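PDB 3LJX: MmoQ Response regulator from Methylococcus capsulatus, which probably makes cyclic di-GMP from two GTP molecules through a GGDEF domain that lies outside the HDOD-containing fragment described here. Local coordinates for residues 154-157 and 158-161; 2-6 and 7-11; 134-137 and 138-142. All blocks are in the same frame, centred on the assembly; numbering follows the deposited sequence.

Contact 1 (154-157 and 158-161); sequences PEEY and SECL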
# COMPACT_ATOMS: atom_id res chain seq x y z
N PRO A 154 -0.30 -16.54 10.73
CA PRO A 154 -1.04 -17.17 9.63
C PRO A 154 -2.22 -18.00 10.13
O PRO A 154 -3.31 -17.91 9.55
CB PRO A 154 -0.00 -18.09 8.97
CG PRO A 154 1.31 -17.60 9.44
CD PRO A 154 1.11 -16.95 10.76
N GLU A 155 -2.02 -18.80 11.18
CA GLU A 155 -3.07 -19.68 11.69
C GLU A 155 -4.10 -18.93 12.51
O GLU A 155 -5.30 -19.17 12.40
CB GLU A 155 -2.50 -20.85 12.50
CG GLU A 155 -1.60 -21.78 11.71
CD GLU A 155 -2.34 -22.54 10.62
OE1 GLU A 155 -3.55 -22.79 10.78
OE2 GLU A 155 -1.71 -22.88 9.59
N GLU A 156 -3.64 -18.02 13.36
CA GLU A 156 -4.60 -17.22 14.13
C GLU A 156 -5.42 -16.36 13.19
O GLU A 156 -6.64 -16.24 13.34
CB GLU A 156 -3.90 -16.35 15.16
CG GLU A 156 -3.49 -17.12 16.41
CD GLU A 156 -4.54 -17.07 17.50
OE1 GLU A 156 -5.47 -16.24 17.43
OE2 GLU A 156 -4.42 -17.86 18.45
N TYR A 157 -4.77 -15.77 12.19
CA TYR A 157 -5.47 -14.84 11.31
C TYR A 157 -6.45 -15.60 10.41
O TYR A 157 -7.51 -15.07 10.10
CB TYR A 157 -4.51 -13.97 10.51
CG TYR A 157 -5.14 -12.71 9.96
CD1 TYR A 157 -5.87 -11.86 10.79
CD2 TYR A 157 -5.00 -12.35 8.62
CE1 TYR A 157 -6.45 -10.69 10.30
CE2 TYR A 157 -5.57 -11.19 8.12
CZ TYR A 157 -6.29 -10.36 8.97
OH TYR A 157 -6.87 -9.20 8.47
N SER A 158 -6.12 -16.83 10.03
CA SER A 158 -7.11 -17.66 9.30
C SER A 158 -8.39 -17.87 10.10
O SER A 158 -9.48 -17.79 9.55
CB SER A 158 -6.53 -19.02 8.90
OG SER A 158 -5.70 -18.90 7.76
N GLU A 159 -8.26 -18.11 11.40
CA GLU A 159 -9.45 -18.15 12.26
C GLU A 159 -10.26 -16.85 12.13
O GLU A 159 -11.46 -16.88 11.86
CB GLU A 159 -9.08 -18.37 13.72
CG GLU A 159 -8.47 -19.72 14.04
CD GLU A 159 -8.10 -19.85 15.53
OE1 GLU A 159 -8.67 -19.09 16.35
OE2 GLU A 159 -7.26 -20.71 15.87
N CYS A 160 -9.61 -15.71 12.34
CA CYS A 160 -10.32 -14.44 12.26
C CYS A 160 -11.01 -14.28 10.90
O CYS A 160 -12.18 -13.91 10.83
CB CYS A 160 -9.37 -13.27 12.50
SG CYS A 160 -8.58 -13.30 14.11
N LEU A 161 -10.29 -14.57 9.83
CA LEU A 161 -10.81 -14.37 8.49
C LEU A 161 -12.02 -15.25 8.20
O LEU A 161 -12.92 -14.85 7.47
CB LEU A 161 -9.71 -14.59 7.45
CG LEU A 161 -8.63 -13.50 7.42
CD1 LEU A 161 -7.61 -13.81 6.35
CD2 LEU A 161 -9.25 -12.13 7.18
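Y157 sends its CG anti to the backbone N (chi1 -160°), which carries the phenol outward from the helix and somewhat forward, toward the next turn, while L161, one turn on, points CG away from its own carbonyl carbon (chi1 -71°) and rises against the ring. L161 CG stands 4.1 Å from the centroid of the Y157 ring, 18° off the normal, in a CH-pi contact over one face displaced toward the rim. Its two methyls divide the work: CD1 lies 3.8 Å from Y157 CD2, and CD2 lies 3.9 Å from Y157 CZ, nearer the hydroxyl end. The main-chain bond from L161 N to Y157 O, at 2.8 Å, joins the same two residues through the backbone.

At the start of the helix P154 O is gripped twice by one residue. S158 N reaches it at 3.0 Å and S158 OG donates to it at 3.1 Å, from opposite faces of the carbonyl plane. With OG beside its own backbone N, the serine hydroxyl turns back to the preceding turn, and it also accepts from A103 N, linking this turn to the 100-104 loop. E156 OE1 and E159 OE1 approach to 4.4 Å; R176, in a salt bridge with E159 and a long, weak ion pair with E156, probably offsets their like charge.

Within the HDOD region, helix 154-163 packs on helix 166-177 through C160, which touches L169, L172 and R176, and through the Y157 hydroxyl bonded to E173, while the Y157 side chain also rests on L149 and A150 of helix 144-152.

Contact 2 (2-6 and 7-11); sequences DRWNM and HKPML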
# COMPACT_ATOMS: atom_id res chain seq x y z
N ASP A 2 10.44 -11.77 10.93
CA ASP A 2 10.48 -10.64 11.85
C ASP A 2 9.85 -11.04 13.18
O ASP A 2 8.82 -11.73 13.21
CB ASP A 2 9.70 -9.45 11.27
CG ASP A 2 10.28 -8.95 9.95
OD1 ASP A 2 11.49 -8.66 9.90
OD2 ASP A 2 9.51 -8.82 8.98
N ARG A 3 10.44 -10.60 14.28
CA ARG A 3 9.81 -10.75 15.58
C ARG A 3 8.51 -9.94 15.63
O ARG A 3 8.39 -8.90 14.97
CB ARG A 3 10.75 -10.30 16.70
CG ARG A 3 11.79 -11.31 17.03
CD ARG A 3 12.80 -10.76 18.01
NE ARG A 3 13.84 -11.75 18.27
CZ ARG A 3 15.00 -11.49 18.85
NH1 ARG A 3 15.29 -10.25 19.25
NH2 ARG A 3 15.87 -12.47 19.03
N TRP A 4 7.54 -10.44 16.39
CA TRP A 4 6.34 -9.69 16.69
C TRP A 4 6.46 -9.05 18.07
O TRP A 4 6.42 -9.73 19.10
CB TRP A 4 5.10 -10.57 16.65
CG TRP A 4 3.84 -9.80 16.98
CD1 TRP A 4 3.35 -9.54 18.24
CD2 TRP A 4 2.94 -9.18 16.06
NE1 TRP A 4 2.18 -8.82 18.15
CE2 TRP A 4 1.90 -8.58 16.82
CE3 TRP A 4 2.89 -9.07 14.66
CZ2 TRP A 4 0.83 -7.89 16.23
CZ3 TRP A 4 1.83 -8.38 14.07
CH2 TRP A 4 0.82 -7.79 14.86
N ASN A 5 6.63 -7.73 18.07
CA ASN A 5 6.73 -6.96 19.29
C ASN A 5 5.34 -6.46 19.66
O ASN A 5 4.74 -5.66 18.92
CB ASN A 5 7.65 -5.77 19.05
CG ASN A 5 7.94 -5.01 20.33
OD1 ASN A 5 9.07 -5.07 20.84
ND2 ASN A 5 6.94 -4.29 20.85
N MSE A 6 4.83 -6.92 20.79
CA MSE A 6 3.43 -6.67 21.15
C MSE A 6 3.15 -5.18 21.33
O MSE A 6 2.11 -4.68 20.89
CB MSE A 6 3.08 -7.43 22.42
CG MSE A 6 1.88 -6.87 23.17
SE MSE A 6 1.58 -7.83 24.84
CE MSE A 6 0.27 -6.63 25.65
N HIS A 7 4.08 -4.48 21.95
CA HIS A 7 3.91 -3.06 22.15
C HIS A 7 3.98 -2.29 20.84
O HIS A 7 3.21 -1.35 20.62
CB HIS A 7 4.97 -2.51 23.10
CG HIS A 7 4.77 -1.08 23.44
ND1 HIS A 7 5.71 -0.11 23.16
CD2 HIS A 7 3.73 -0.43 24.02
CE1 HIS A 7 5.26 1.06 23.57
NE2 HIS A 7 4.06 0.90 24.09
N LYS A 8 4.93 -2.67 19.98
CA LYS A 8 5.11 -1.99 18.71
C LYS A 8 5.32 -2.99 17.56
O LYS A 8 6.44 -3.18 17.08
CB LYS A 8 6.26 -0.99 18.79
CG LYS A 8 6.34 -0.11 17.56
CD LYS A 8 7.55 0.80 17.56
CE LYS A 8 7.56 1.65 16.29
NZ LYS A 8 8.66 2.66 16.29
N PRO A 9 4.23 -3.64 17.13
CA PRO A 9 4.25 -4.64 16.06
C PRO A 9 4.86 -4.05 14.79
O PRO A 9 4.52 -2.94 14.41
CB PRO A 9 2.77 -4.93 15.82
CG PRO A 9 2.07 -4.50 17.09
CD PRO A 9 2.87 -3.37 17.64
N MSE A 10 5.74 -4.81 14.14
CA MSE A 10 6.46 -4.28 13.01
C MSE A 10 7.03 -5.40 12.14
O MSE A 10 7.96 -6.09 12.55
CB MSE A 10 7.57 -3.38 13.53
CG MSE A 10 8.51 -2.87 12.50
SE MSE A 10 7.68 -1.62 11.28
CE MSE A 10 8.75 -2.12 9.76
N LEU A 11 6.45 -5.60 10.95
CA LEU A 11 7.02 -6.54 9.97
C LEU A 11 7.41 -5.77 8.73
O LEU A 11 6.71 -4.86 8.30
CB LEU A 11 6.02 -7.64 9.57
CG LEU A 11 5.72 -8.75 10.57
CD1 LEU A 11 4.85 -8.21 11.71
CD2 LEU A 11 5.06 -9.95 9.89
O HOH W 1 7.43 -6.40 15.71
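P9 lays its CB over the face of the W4 six-membered ring, 3.7 Å from the centroid and 18° from the normal, a CH-pi contact shifted toward the rim above CZ2 and CH2. L11 CD1 meets the same indole further round, 3.6 Å from W4 CE3, at an oblique slant. With W4 CG anti to the backbone N (chi1 179°), the indole swings against residues 9-11 and meets both side chains.

A water sits between the two arms and joins them. It donates to R3 O at 2.8 Å and to M10 O at 3.2 Å, and accepts from N5 N, also at 2.8 Å, so that polar groups on either side of W4 are linked to the returning chain. The result resembles a hairpin without regular strands: residues 2-6 and 7-11 run 158° apart, reversed at M6 and H7, both with helix-like backbone angles. P9 N has no hydrogen to give N5 O, although the two lie only 2.7 Å apart, and the ring carbon CD of P9 is held close to the same oxygen.

At the open end D2 OD2 lies 3.5 Å from L11 CA and is bonded to C12 N and S14 OG, which hold the N-terminal arm to the chain just past L11. Farther out, W4 makes an edge-to-face pair with W153 and touches L149 and A152, L11 packs on T151 and A152 of helix 144-152, and P9 rests on M187 of helix 181-191.

Contact 3 (134-137 and 138-142); sequences EAFT and LGLLA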
# COMPACT_ATOMS: atom_id res chain seq x y z
N GLU A 134 3.94 9.77 -5.62
CA GLU A 134 3.89 9.52 -4.18
C GLU A 134 2.51 8.97 -3.80
O GLU A 134 2.39 8.11 -2.91
CB GLU A 134 4.21 10.80 -3.39
CG GLU A 134 5.63 11.34 -3.69
CD GLU A 134 5.97 12.61 -2.90
OE1 GLU A 134 5.04 13.34 -2.49
OE2 GLU A 134 7.18 12.88 -2.69
N ALA A 135 1.47 9.47 -4.48
CA ALA A 135 0.11 8.99 -4.25
C ALA A 135 -0.01 7.53 -4.67
O ALA A 135 -0.67 6.73 -3.98
CB ALA A 135 -0.91 9.87 -5.01
N PHE A 136 0.61 7.18 -5.79
CA PHE A 136 0.59 5.79 -6.27
C PHE A 136 1.04 4.87 -5.14
O PHE A 136 0.38 3.88 -4.80
CB PHE A 136 1.54 5.63 -7.45
CG PHE A 136 1.69 4.21 -7.90
CD1 PHE A 136 2.48 3.32 -7.18
CD2 PHE A 136 1.04 3.76 -9.05
CE1 PHE A 136 2.63 2.00 -7.60
CE2 PHE A 136 1.17 2.44 -9.46
CZ PHE A 136 1.98 1.56 -8.74
N THR A 137 2.17 5.23 -4.55
CA THR A 137 2.78 4.47 -3.49
C THR A 137 1.87 4.33 -2.29
O THR A 137 1.72 3.24 -1.73
CB THR A 137 4.12 5.10 -3.07
OG1 THR A 137 4.96 5.24 -4.22
CG2 THR A 137 4.83 4.23 -2.05
N LEU A 138 1.25 5.43 -1.88
CA LEU A 138 0.31 5.35 -0.76
C LEU A 138 -0.88 4.43 -1.08
O LEU A 138 -1.34 3.66 -0.23
CB LEU A 138 -0.19 6.72 -0.34
CG LEU A 138 -1.09 6.66 0.89
CD1 LEU A 138 -0.41 5.91 2.04
CD2 LEU A 138 -1.50 8.07 1.33
N GLY A 139 -1.36 4.50 -2.32
CA GLY A 139 -2.44 3.64 -2.75
C GLY A 139 -2.01 2.18 -2.67
O GLY A 139 -2.72 1.33 -2.14
N LEU A 140 -0.82 1.90 -3.20
CA LEU A 140 -0.27 0.55 -3.14
C LEU A 140 -0.27 -0.01 -1.72
O LEU A 140 -0.61 -1.19 -1.50
CB LEU A 140 1.16 0.57 -3.68
CG LEU A 140 1.88 -0.77 -3.80
CD1 LEU A 140 1.29 -1.59 -4.96
CD2 LEU A 140 3.39 -0.56 -4.00
N LEU A 141 0.08 0.84 -0.76
CA LEU A 141 0.37 0.41 0.62
C LEU A 141 -0.80 0.60 1.58
O LEU A 141 -0.70 0.23 2.74
CB LEU A 141 1.57 1.19 1.14
CG LEU A 141 3.01 0.67 1.00
CD1 LEU A 141 3.15 -0.57 0.10
CD2 LEU A 141 3.97 1.79 0.59
N ALA A 142 -1.90 1.16 1.08
CA ALA A 142 -3.04 1.59 1.92
C ALA A 142 -3.60 0.56 2.92
O ALA A 142 -4.26 0.94 3.90
CB ALA A 142 -4.17 2.12 1.02
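From E134 to L141 the backbone makes four successive i to i+4 bonds, of which L140 N to F136 O is the shortest at 2.8 Å, whereas L141 N to T137 O, at 3.1 Å, is bent to an N-H...O angle of 137°. This is an ordinary alpha-helix at the heart of the all-helical HDOD region, and its flanks meet different neighbours.

T137 and L141, one turn apart, project in the same direction from one flank of the helix, with T137 CG2 3.7 Å from L141 CD2; that methyl of the leucine also lies 3.5 Å from T137 O. L141 is modelled away from the usual rotamers (chi1 -92°, chi2 9°), nearly eclipsed about CB-CG. F136 and L140 form a looser pair, CE1 to CB 4.4 Å, and turn to separate partners: F136 to A117 and Q121 of helix 106-125, L140 to P47 and T50 of helix 47-58. L138, together with L141, touches L189 of helix 181-191.

Two polar atoms here have partners beyond the helix. G139 O receives R116 NE from helix 106-125, a bond that brings a cationic group to a main-chain oxygen and would probably polarise it. T137 turns OG1 back toward the N-terminal side of the helix, where its one hydrogen has two acceptors within bonding reach, K133 O, one turn back, and A69 O in the loop ahead of helix 71-78, and must be shared between them or given to one.

The three contacts follow one another along the chain, and none nests in or crosses another. Contact 2 comes first, a chain reversal that folds the N-terminal segment back on itself before helix 19-29. Contact 3, on helix 132-141 near the centre of the chain, and contact 1, on helix 154-163 toward the periphery, are successive turns of single helices and close no loop. Helix 144-152 lies between these two helices in sequence, and contacts 1 and 2 both pack on it, sharing L149, with their centres about 17 Å apart. Helix 181-191 likewise receives residues of contacts 2 and 3, whose centres are about 23 Å apart. No two contacts touch directly.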